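Local structure of alpha-L-rhamnosidase (Aspergillus terreus, 6GSZ) at residues A[171-176]-A[180-185]; A[228-233]-A[296-301]; A[455-460]-A[492-497]. The protein probably hydrolyses terminal non-reducing alpha-L-rhamnose residues in alpha-L-rhamnosides, as a multidomain glycoside hydrolase. All blocks are in the same frame, centred on the assembly; numbering follows the deposited sequence.

Contact 1 (A[171-176]-A[180-185]). With NAG (2-acetamido-2-deoxy-beta-D-glucopyranose), chain B.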
loop_
_atom_site.group_PDB
_atom_site.type_symbol
_atom_site.label_atom_id
_atom_site.label_comp_id
_atom_site.label_asym_id
_atom_site.label_seq_id
_atom_site.Cartn_x
_atom_site.Cartn_y
_atom_site.Cartn_z
ATOM N N MET A 171 -1.981 3.828 14.536
ATOM C CA MET A 171 -2.783 4.663 13.628
ATOM C C MET A 171 -4.112 3.977 13.262
ATOM O O MET A 171 -4.575 4.009 12.120
ATOM C CB MET A 171 -1.989 5.080 12.392
ATOM C CG MET A 171 -0.690 5.812 12.743
ATOM S SD MET A 171 -0.893 7.306 13.675
ATOM C CE MET A 171 -1.443 8.414 12.389
ATOM N N ALA A 172 -4.755 3.360 14.265
ATOM C CA ALA A 172 -5.935 2.538 14.089
ATOM C C ALA A 172 -7.190 3.369 14.269
ATOM O O ALA A 172 -7.247 4.185 15.208
ATOM C CB ALA A 172 -5.907 1.411 15.094
ATOM N N PRO A 173 -8.251 3.195 13.464
ATOM C CA PRO A 173 -8.432 2.146 12.450
ATOM C C PRO A 173 -7.949 2.469 11.046
ATOM O O PRO A 173 -8.185 1.662 10.138
ATOM C CB PRO A 173 -9.976 2.011 12.460
ATOM C CG PRO A 173 -10.446 3.444 12.627
ATOM C CD PRO A 173 -9.482 3.957 13.660
ATOM N N GLY A 174 -7.229 3.570 10.861
ATOM C CA GLY A 174 -6.743 3.935 9.540
ATOM C C GLY A 174 -7.720 4.891 8.862
ATOM O O GLY A 174 -8.667 5.392 9.521
ATOM N N TRP A 175 -7.485 5.185 7.592
ATOM C CA TRP A 175 -8.237 6.164 6.846
ATOM C C TRP A 175 -9.142 5.502 5.801
ATOM O O TRP A 175 -8.647 5.050 4.751
ATOM C CB TRP A 175 -7.331 7.209 6.195
ATOM C CG TRP A 175 -8.081 8.383 5.654
ATOM C CD1 TRP A 175 -9.409 8.668 5.803
ATOM C CD2 TRP A 175 -7.532 9.453 4.870
ATOM N NE1 TRP A 175 -9.718 9.861 5.199
ATOM C CE2 TRP A 175 -8.588 10.360 4.611
ATOM C CE3 TRP A 175 -6.255 9.737 4.383
ATOM C CZ2 TRP A 175 -8.391 11.541 3.910
ATOM C CZ3 TRP A 175 -6.062 10.889 3.659
ATOM C CH2 TRP A 175 -7.116 11.794 3.455
ATOM N N GLN A 176 -10.440 5.398 6.097
ATOM C CA GLN A 176 -11.471 4.961 5.148
ATOM C C GLN A 176 -12.248 6.208 4.694
ATOM O O GLN A 176 -12.215 7.248 5.370
ATOM C CB GLN A 176 -12.403 3.908 5.764
ATOM C CG GLN A 176 -11.658 2.633 6.181
ATOM C CD GLN A 176 -11.079 2.689 7.584
ATOM O OE1 GLN A 176 -11.797 3.036 8.550
ATOM N NE2 GLN A 176 -9.809 2.327 7.778
ATOM N N TYR A 180 -19.087 6.326 4.220
ATOM C CA TYR A 180 -19.563 5.125 3.534
ATOM C C TYR A 180 -19.135 3.845 4.255
ATOM O O TYR A 180 -19.928 2.908 4.360
ATOM C CB TYR A 180 -19.047 5.098 2.099
ATOM C CG TYR A 180 -19.461 6.284 1.286
ATOM C CD1 TYR A 180 -20.798 6.488 0.995
ATOM C CD2 TYR A 180 -18.535 7.198 0.806
ATOM C CE1 TYR A 180 -21.202 7.565 0.241
ATOM C CE2 TYR A 180 -18.945 8.315 0.093
ATOM C CZ TYR A 180 -20.273 8.470 -0.225
ATOM O OH TYR A 180 -20.735 9.546 -0.918
ATOM N N ARG A 181 -17.900 3.812 4.730
ATOM C CA ARG A 181 -17.292 2.573 5.248
ATOM C C ARG A 181 -16.338 2.989 6.358
ATOM O O ARG A 181 -15.514 3.877 6.142
ATOM C CB ARG A 181 -16.570 1.825 4.127
ATOM C CG ARG A 181 -16.009 0.464 4.526
ATOM C CD ARG A 181 -15.333 -0.227 3.367
ATOM N NE ARG A 181 -14.096 0.459 3.007
ATOM C CZ ARG A 181 -12.871 0.252 3.536
ATOM N NH1 ARG A 181 -12.617 -0.841 4.283
ATOM N NH2 ARG A 181 -11.915 1.163 3.278
ATOM N N HIS A 182 -16.496 2.339 7.508
ATOM C CA HIS A 182 -15.687 2.718 8.669
ATOM C C HIS A 182 -15.199 1.430 9.325
ATOM O O HIS A 182 -16.006 0.619 9.789
ATOM C CB HIS A 182 -16.514 3.579 9.607
ATOM C CG HIS A 182 -15.802 4.263 10.727
ATOM N ND1 HIS A 182 -16.132 5.549 11.109
ATOM C CD2 HIS A 182 -14.794 3.848 11.520
ATOM C CE1 HIS A 182 -15.330 5.892 12.101
ATOM N NE2 HIS A 182 -14.537 4.866 12.417
ATOM N N GLU A 183 -13.875 1.207 9.271
ATOM C CA GLU A 183 -13.358 -0.087 9.748
ATOM C C GLU A 183 -13.360 -0.128 11.268
ATOM O O GLU A 183 -13.183 0.926 11.945
ATOM C CB GLU A 183 -11.942 -0.413 9.257
ATOM C CG GLU A 183 -11.932 -0.842 7.795
ATOM C CD GLU A 183 -10.564 -1.076 7.206
ATOM O OE1 GLU A 183 -9.589 -1.256 7.967
ATOM O OE2 GLU A 183 -10.470 -1.156 5.945
ATOM N N TYR A 184 -13.618 -1.311 11.823
ATOM C CA TYR A 184 -13.444 -1.567 13.241
ATOM C C TYR A 184 -12.542 -2.786 13.392
ATOM O O TYR A 184 -12.438 -3.631 12.465
ATOM C CB TYR A 184 -14.758 -1.806 14.011
ATOM C CG TYR A 184 -15.370 -3.138 13.674
ATOM C CD1 TYR A 184 -16.171 -3.306 12.563
ATOM C CD2 TYR A 184 -15.165 -4.212 14.505
ATOM C CE1 TYR A 184 -16.642 -4.571 12.225
ATOM C CE2 TYR A 184 -15.642 -5.471 14.186
ATOM C CZ TYR A 184 -16.399 -5.644 13.052
ATOM O OH TYR A 184 -16.859 -6.907 12.780
ATOM N N ASN A 185 -11.850 -2.896 14.506
ATOM C CA ASN A 185 -10.868 -3.924 14.772
ATOM C C ASN A 185 -11.338 -4.915 15.822
ATOM O O ASN A 185 -12.116 -4.561 16.705
ATOM C CB ASN A 185 -9.499 -3.353 15.096
ATOM C CG ASN A 185 -9.063 -2.356 14.047
ATOM O OD1 ASN A 185 -8.793 -1.174 14.343
ATOM N ND2 ASN A 185 -9.041 -2.794 12.795
HETATM C C1 NAG B . -22.267 13.676 -1.996
HETATM C C2 NAG B . -21.985 13.786 -0.489
HETATM C C3 NAG B . -22.545 15.073 0.066
HETATM C C4 NAG B . -22.032 16.276 -0.687
HETATM C C5 NAG B . -22.328 16.074 -2.174
HETATM C C6 NAG B . -21.690 17.187 -2.994
HETATM C C7 NAG B . -21.781 11.883 1.059
HETATM C C8 NAG B . -22.531 10.745 1.705
HETATM N N2 NAG B . -22.524 12.673 0.240
HETATM O O3 NAG B . -22.176 15.174 1.435
HETATM O O4 NAG B . -22.742 17.401 -0.179
HETATM O O5 NAG B . -21.708 14.844 -2.591
HETATM O O6 NAG B . -20.278 17.342 -2.635
HETATM O O7 NAG B . -20.568 12.074 1.239
HETATM O O HOH W 1 -8.705 -0.979 10.502
#

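Contact 2 (A[228-233]-A[296-301])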
loop_
_atom_site.group_PDB
_atom_site.type_symbol
_atom_site.label_atom_id
_atom_site.label_comp_id
_atom_site.label_asym_id
_atom_site.label_seq_id
_atom_site.Cartn_x
_atom_site.Cartn_y
_atom_site.Cartn_z
ATOM N N GLY A 228 -14.641 10.530 19.252
ATOM C CA GLY A 228 -15.589 9.528 19.666
ATOM C C GLY A 228 -15.001 8.130 19.734
ATOM O O GLY A 228 -14.060 7.826 18.998
ATOM N N LEU A 229 -15.588 7.291 20.585
ATOM C CA LEU A 229 -15.125 5.907 20.800
ATOM C C LEU A 229 -16.340 4.975 20.678
ATOM O O LEU A 229 -17.388 5.216 21.263
ATOM C CB LEU A 229 -14.577 5.788 22.230
ATOM C CG LEU A 229 -14.229 4.376 22.693
ATOM C CD1 LEU A 229 -13.112 3.780 21.860
ATOM C CD2 LEU A 229 -13.913 4.349 24.162
ATOM N N LEU A 230 -16.176 3.872 19.934
ATOM C CA LEU A 230 -17.138 2.768 19.962
ATOM C C LEU A 230 -16.379 1.516 20.396
ATOM O O LEU A 230 -15.380 1.145 19.735
ATOM C CB LEU A 230 -17.725 2.572 18.561
ATOM C CG LEU A 230 -18.727 1.404 18.431
ATOM C CD1 LEU A 230 -19.982 1.662 19.287
ATOM C CD2 LEU A 230 -19.099 1.171 16.971
ATOM N N SER A 231 -16.897 0.792 21.392
ATOM C CA SER A 231 -16.177 -0.345 21.980
ATOM C C SER A 231 -17.199 -1.375 22.476
ATOM O O SER A 231 -18.157 -0.991 23.125
ATOM C CB SER A 231 -15.266 0.149 23.091
ATOM O OG SER A 231 -14.477 -0.884 23.678
ATOM N N LEU A 232 -16.946 -2.652 22.243
ATOM C CA LEU A 232 -17.689 -3.710 22.888
ATOM C C LEU A 232 -16.696 -4.787 23.317
ATOM O O LEU A 232 -15.996 -5.358 22.454
ATOM C CB LEU A 232 -18.741 -4.295 21.939
ATOM C CG LEU A 232 -19.610 -5.401 22.553
ATOM C CD1 LEU A 232 -20.460 -4.825 23.689
ATOM C CD2 LEU A 232 -20.435 -6.114 21.464
ATOM N N LEU A 233 -16.669 -5.099 24.608
ATOM C CA LEU A 233 -15.931 -6.220 25.165
ATOM C C LEU A 233 -16.922 -7.360 25.394
ATOM O O LEU A 233 -17.966 -7.161 25.994
ATOM C CB LEU A 233 -15.275 -5.819 26.484
ATOM C CG LEU A 233 -14.414 -6.908 27.117
ATOM C CD1 LEU A 233 -13.107 -7.041 26.381
ATOM C CD2 LEU A 233 -14.160 -6.606 28.581
ATOM N N PHE A 296 -24.689 7.841 15.416
ATOM C CA PHE A 296 -23.759 7.185 14.459
ATOM C C PHE A 296 -24.425 5.981 13.806
ATOM O O PHE A 296 -24.945 5.108 14.508
ATOM C CB PHE A 296 -22.499 6.714 15.185
ATOM C CG PHE A 296 -21.499 6.083 14.260
ATOM C CD1 PHE A 296 -20.597 6.889 13.599
ATOM C CD2 PHE A 296 -21.426 4.710 14.102
ATOM C CE1 PHE A 296 -19.636 6.350 12.778
ATOM C CE2 PHE A 296 -20.469 4.172 13.266
ATOM C CZ PHE A 296 -19.593 4.991 12.603
ATOM N N PRO A 297 -24.427 5.893 12.458
ATOM C CA PRO A 297 -25.020 4.729 11.801
ATOM C C PRO A 297 -24.099 3.512 11.709
ATOM O O PRO A 297 -23.120 3.528 10.930
ATOM C CB PRO A 297 -25.390 5.276 10.420
ATOM C CG PRO A 297 -24.441 6.401 10.166
ATOM C CD PRO A 297 -23.992 6.926 11.507
ATOM N N LYS A 298 -24.421 2.471 12.488
ATOM C CA LYS A 298 -23.589 1.235 12.570
ATOM C C LYS A 298 -23.584 0.453 11.253
ATOM O O LYS A 298 -22.824 -0.497 11.152
ATOM C CB LYS A 298 -24.080 0.335 13.708
ATOM C CG LYS A 298 -23.788 0.869 15.103
ATOM C CD LYS A 298 -24.068 -0.154 16.167
ATOM C CE LYS A 298 -23.714 0.303 17.549
ATOM N NZ LYS A 298 -24.653 1.345 18.018
ATOM N N GLU A 299 -24.384 0.880 10.260
ATOM C CA GLU A 299 -24.414 0.217 8.944
ATOM C C GLU A 299 -23.099 0.437 8.193
ATOM O O GLU A 299 -22.803 -0.338 7.295
ATOM C CB GLU A 299 -25.607 0.710 8.102
ATOM C CG GLU A 299 -26.934 0.203 8.639
ATOM C CD GLU A 299 -27.530 0.954 9.828
ATOM O OE1 GLU A 299 -26.997 2.070 10.213
ATOM O OE2 GLU A 299 -28.543 0.431 10.380
ATOM N N ARG A 300 -22.311 1.469 8.553
ATOM C CA ARG A 300 -21.055 1.721 7.837
ATOM C C ARG A 300 -19.907 0.855 8.366
ATOM O O ARG A 300 -18.825 0.848 7.735
ATOM C CB ARG A 300 -20.632 3.189 7.882
ATOM C CG ARG A 300 -21.748 4.193 8.079
ATOM C CD ARG A 300 -21.192 5.490 8.644
ATOM N NE ARG A 300 -21.867 6.663 8.090
ATOM C CZ ARG A 300 -21.770 7.887 8.563
ATOM N NH1 ARG A 300 -20.919 8.153 9.546
ATOM N NH2 ARG A 300 -22.527 8.868 8.088
ATOM N N LEU A 301 -20.112 0.176 9.502
ATOM C CA LEU A 301 -19.003 -0.535 10.123
ATOM C C LEU A 301 -18.605 -1.768 9.293
ATOM O O LEU A 301 -19.482 -2.521 8.873
ATOM C CB LEU A 301 -19.336 -0.901 11.571
ATOM C CG LEU A 301 -19.478 0.293 12.510
ATOM C CD1 LEU A 301 -20.168 -0.113 13.780
ATOM C CD2 LEU A 301 -18.153 0.963 12.777
#

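Contact 3 (A[455-460]-A[492-497]). With BGC (beta-D-glucopyranose), chain C; EDO (1,2-ethanediol), chain D.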
loop_
_atom_site.group_PDB
_atom_site.type_symbol
_atom_site.label_atom_id
_atom_site.label_comp_id
_atom_site.label_asym_id
_atom_site.label_seq_id
_atom_site.Cartn_x
_atom_site.Cartn_y
_atom_site.Cartn_z
ATOM N N PHE A 455 0.318 3.267 3.685
ATOM C CA PHE A 455 0.073 3.647 5.102
ATOM C C PHE A 455 -1.433 3.825 5.261
ATOM O O PHE A 455 -1.898 4.978 5.182
ATOM C CB PHE A 455 0.814 4.943 5.420
ATOM C CG PHE A 455 1.051 5.232 6.884
ATOM C CD1 PHE A 455 0.025 5.709 7.710
ATOM C CD2 PHE A 455 2.291 5.004 7.464
ATOM C CE1 PHE A 455 0.248 5.964 9.043
ATOM C CE2 PHE A 455 2.502 5.277 8.807
ATOM C CZ PHE A 455 1.491 5.744 9.593
ATOM N N SER A 456 -2.167 2.706 5.373
ATOM C CA SER A 456 -3.674 2.580 5.408
ATOM C C SER A 456 -4.241 2.699 3.972
ATOM O O SER A 456 -5.037 1.867 3.580
ATOM C CB SER A 456 -4.368 3.525 6.442
ATOM O OG SER A 456 -5.709 3.200 6.529
ATOM N N ILE A 457 -3.847 3.770 3.266
ATOM C CA ILE A 457 -4.208 4.065 1.870
ATOM C C ILE A 457 -2.896 4.255 1.091
ATOM O O ILE A 457 -1.845 4.493 1.692
ATOM C CB ILE A 457 -5.103 5.314 1.784
ATOM C CG1 ILE A 457 -4.357 6.562 2.265
ATOM C CG2 ILE A 457 -6.406 5.110 2.524
ATOM C CD1 ILE A 457 -4.942 7.861 1.746
ATOM N N PRO A 458 -2.903 4.134 -0.252
ATOM C CA PRO A 458 -1.718 4.387 -1.048
ATOM C C PRO A 458 -1.551 5.890 -1.247
ATOM O O PRO A 458 -2.279 6.509 -2.026
ATOM C CB PRO A 458 -2.006 3.639 -2.354
ATOM C CG PRO A 458 -3.531 3.671 -2.460
ATOM C CD PRO A 458 -4.065 3.775 -1.051
ATOM N N THR A 459 -0.590 6.429 -0.530
ATOM C CA THR A 459 -0.389 7.875 -0.489
ATOM C C THR A 459 0.595 8.345 -1.566
ATOM O O THR A 459 1.469 7.593 -1.990
ATOM C CB THR A 459 0.122 8.389 0.864
ATOM O OG1 THR A 459 1.343 7.758 1.228
ATOM C CG2 THR A 459 -0.850 8.164 1.998
ATOM N N ASP A 460 0.419 9.590 -2.026
ATOM C CA ASP A 460 1.383 10.210 -2.872
ATOM C C ASP A 460 2.727 10.406 -2.167
ATOM O O ASP A 460 3.793 10.194 -2.733
ATOM C CB ASP A 460 0.918 11.554 -3.424
ATOM C CG ASP A 460 0.604 12.637 -2.388
ATOM O OD1 ASP A 460 0.037 12.321 -1.314
ATOM O OD2 ASP A 460 0.942 13.808 -2.708
ATOM N N ARG A 492 -8.082 -4.047 -2.064
ATOM C CA ARG A 492 -9.489 -4.360 -2.081
ATOM C C ARG A 492 -10.304 -3.281 -1.334
ATOM O O ARG A 492 -11.370 -2.825 -1.799
ATOM C CB ARG A 492 -9.760 -5.734 -1.475
ATOM C CG ARG A 492 -11.184 -6.229 -1.661
ATOM C CD ARG A 492 -11.467 -7.567 -1.004
ATOM N NE ARG A 492 -12.722 -8.097 -1.532
ATOM C CZ ARG A 492 -13.096 -9.369 -1.371
ATOM N NH1 ARG A 492 -12.434 -10.143 -0.499
ATOM N NH2 ARG A 492 -14.091 -9.876 -2.118
ATOM N N ALA A 493 -9.817 -2.953 -0.130
ATOM C CA ALA A 493 -10.474 -1.962 0.724
ATOM C C ALA A 493 -10.486 -0.582 0.044
ATOM O O ALA A 493 -11.538 0.113 -0.005
ATOM C CB ALA A 493 -9.800 -1.949 2.083
ATOM N N TRP A 494 -9.327 -0.181 -0.469
ATOM C CA TRP A 494 -9.214 1.124 -1.113
ATOM C C TRP A 494 -10.204 1.260 -2.269
ATOM O O TRP A 494 -10.850 2.295 -2.482
ATOM C CB TRP A 494 -7.773 1.404 -1.508
ATOM C CG TRP A 494 -7.551 2.766 -2.058
ATOM C CD1 TRP A 494 -7.527 3.934 -1.351
ATOM C CD2 TRP A 494 -7.343 3.141 -3.420
ATOM N NE1 TRP A 494 -7.295 4.992 -2.198
ATOM C CE2 TRP A 494 -7.210 4.545 -3.486
ATOM C CE3 TRP A 494 -7.288 2.418 -4.623
ATOM C CZ2 TRP A 494 -7.005 5.249 -4.674
ATOM C CZ3 TRP A 494 -7.106 3.109 -5.797
ATOM C CH2 TRP A 494 -6.980 4.500 -5.831
ATOM N N LEU A 495 -10.285 0.191 -3.094
ATOM C CA LEU A 495 -11.139 0.221 -4.253
ATOM C C LEU A 495 -12.638 0.208 -3.913
ATOM O O LEU A 495 -13.433 0.752 -4.700
ATOM C CB LEU A 495 -10.771 -0.902 -5.225
ATOM C CG LEU A 495 -9.456 -0.665 -5.995
ATOM C CD1 LEU A 495 -8.955 -1.958 -6.601
ATOM C CD2 LEU A 495 -9.655 0.398 -7.066
ATOM N N LYS A 496 -13.008 -0.357 -2.742
ATOM C CA LYS A 496 -14.388 -0.195 -2.277
ATOM C C LYS A 496 -14.731 1.294 -2.061
ATOM O O LYS A 496 -15.791 1.776 -2.449
ATOM C CB LYS A 496 -14.596 -0.968 -0.960
ATOM C CG LYS A 496 -14.614 -2.471 -1.164
ATOM C CD LYS A 496 -14.752 -3.214 0.154
ATOM C CE LYS A 496 -14.880 -4.696 -0.076
ATOM N NZ LYS A 496 -14.891 -5.429 1.213
ATOM N N ASP A 497 -13.784 1.995 -1.448
ATOM C CA ASP A 497 -13.973 3.439 -1.185
ATOM C C ASP A 497 -13.985 4.204 -2.499
ATOM O O ASP A 497 -14.801 5.125 -2.700
ATOM C CB ASP A 497 -12.940 3.966 -0.196
ATOM C CG ASP A 497 -13.170 3.454 1.222
ATOM O OD1 ASP A 497 -14.245 2.829 1.476
ATOM O OD2 ASP A 497 -12.253 3.706 2.065
HETATM C C2 BGC C . 0.538 13.578 -6.775
HETATM C C3 BGC C . 0.035 13.820 -8.171
HETATM C C4 BGC C . -0.867 15.015 -8.384
HETATM C C5 BGC C . -0.172 16.119 -7.750
HETATM C C6 BGC C . -1.046 17.331 -8.006
HETATM C C1 BGC C . 1.076 14.874 -6.192
HETATM O O1 BGC C . 1.662 14.591 -4.937
HETATM O O2 BGC C . 1.747 12.856 -6.808
HETATM O O3 BGC C . -0.774 12.812 -8.470
HETATM O O4 BGC C . -1.234 15.334 -9.747
HETATM O O5 BGC C . 0.137 15.941 -6.330
HETATM O O6 BGC C . -0.497 18.437 -7.283
HETATM C C1 EDO D . -6.238 -1.613 4.293
HETATM O O1 EDO D . -5.792 -0.359 4.925
HETATM C C2 EDO D . -5.727 -2.881 4.985
HETATM O O2 EDO D . -4.454 -3.404 4.420
#

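Contact 1 (A[171-176]-A[180-185])
The carboxamide of Gln176 lies stacked on the carboxylate of Glu183, the two planes only 9° apart although the side chains themselves cross at about a right angle; CD of Glu183 comes 3.5 Å from NE2 of Gln176. Hydrogen bonds fix the amide at both ends. Its OE1 accepts from the backbone N of Glu183 at 2.9 Å in a nearly straight bond, the donor standing well above the carbonyl plane, while NE2 donates to the carbonyl O of Pro173 at 2.9 Å. A bend at chi2 (87°) turns the amide of Gln176 back over its own loop, which lets one amide bond to both segments. Nearer its root, CG of Gln176 sits over one face of the Arg181 guanidinium, 3.3 Å from NH2. Arg181 in turn binds OE2 of Glu183 through NH1 at 2.7 Å, on the anti lone pair of the carboxylate and nearly in the guanidinium plane, and its NE pairs with Asp497 of helix 488-503. At the other end Pro173, which follows a cis peptide bond, lays CB 3.4 Å from the carbonyl O of Glu183. One water joins three more polar groups: it donates to Pro173 O and Glu183 OE1 and accepts from Asn185 ND2, while Asn185 OD1 is taken by Tyr157. The loop thus meets strand 182-188 largely through side-chain amide, carboxylate and water rather than through a backbone ladder, and the Arg181 salt bridge would probably stabilise the ionised form of the Glu183 carboxylate.

Contact 2 (A[228-233]-A[296-301])
Leu230, Lys298 and Leu301 carry this small apolar contact. Leu230 belongs to strand 228-237 and loses the most surface to the contact; its CB points toward the 296-301 turn. With CG anti to the backbone N (chi1 178°), the branch reaches across so that CD2 meets CD1 of Leu301 at 3.6 Å, the two leucines extending toward each other tip to tip. The other methyl of Leu230, CD1, lies 4.3 Å from CE of Lys298, so the lysine takes part through the aliphatic end of its chain. The amino group of Lys298 is bound elsewhere: NZ donates to the carbonyl O of Ala114. This separates the two roles of the side chain, with methylenes beside the leucine and the charge directed to a backbone oxygen. Between the touching residues the chain makes a short 3-10 turn, in which Arg300 N bonds to Pro297 O and Leu301 N to Lys298 O; the turn sets Leu301 facing Leu230, while Lys298 comes near through the end of its chain. No hydrogen bond crosses the contact, and the backbones stay well apart, CA of Leu230 and CA of Phe296, the nearest pair, being 9.7 Å apart. Around the leucine pair, Val116 packs on Leu230, Trp111 on both Lys298 and Leu301, and Thr152 of strand 144-154 on Leu301. The loop leading into edge strand 301-302 thus packs against strand 228-237 of the same five-stranded mixed sheet, in a region assigned to the galactose-binding-domain-like clan, whose members have beta-sandwich folds.

Contact 3 (A[455-460]-A[492-497])
A buried proline-on-tryptophan CH-pi contact joins the loop between helices 437-453 and 471-484 to helix 488-503. Pro458 supplies the C-H side: its CD stands 3.6 Å from the centroid of the five-membered ring of Trp494 and 17° off the ring normal, so it lies squarely over the face. The nearest single approach is from Pro458 CD to Trp494 CD1 at 3.5 Å. CG of Pro458 follows over the same ring, 3.9 Å from CE2 of Trp494, which spreads the apolar edge of the pyrrolidine along the indole. CB of Trp494 points toward the loop, and chi1 of -175° sets the indole beside its own carbonyl carbon, so that one ring face meets Pro458. The rotation of the indole is further fixed by NE1, which donates to the carbonyl O of Ile513. Both elements belong to the six-hairpin glycosidase domain, an (alpha/alpha)6 barrel, where loops between helices line the sugar pocket; here the loop runs on from Pro458 to Asp460, whose OD2 receives a very short hydrogen bond, 2.5 Å, from O1 of the bound beta-D-glucopyranose. The other carboxylate oxygen, OD1, accepts from the backbone N of Leu468. Ile457 adds a looser touch beside the proline, its CB 4.2 Å from Trp494 CD1 at a slant to the ring, and its side chain also packs on Trp175. Ile474 of helix 471-484 contacts both Pro458 and Trp494. One residue before Ile457, the carbonyl O of Ser456 accepts a hydrogen bond at 2.7 Å from O1 of 1,2-ethanediol, probably taken up from the crystallisation liquor.

In the fold
From the N terminus, contact 1 comes first and closes a very short loop, with three residues between its segments, leading into strand 182-188. Contact 2 follows, bringing strand 228-237 to the turn before strand 301-302 across 62 intervening residues, and contact 3 closes a helical excursion of 31 residues. The three are in series, neither nesting nor crossing. Contact 1 touches both of the others: His182 N probably bonds to Arg300 O, tying it to contact 2 within one sheet, while Trp175 N probably bonds to Ser456 OG of contact 3, linking the rhamnosidase N-terminal-domain family region to the six-hairpin glycosidase domain. Contacts 2 and 3 do not touch.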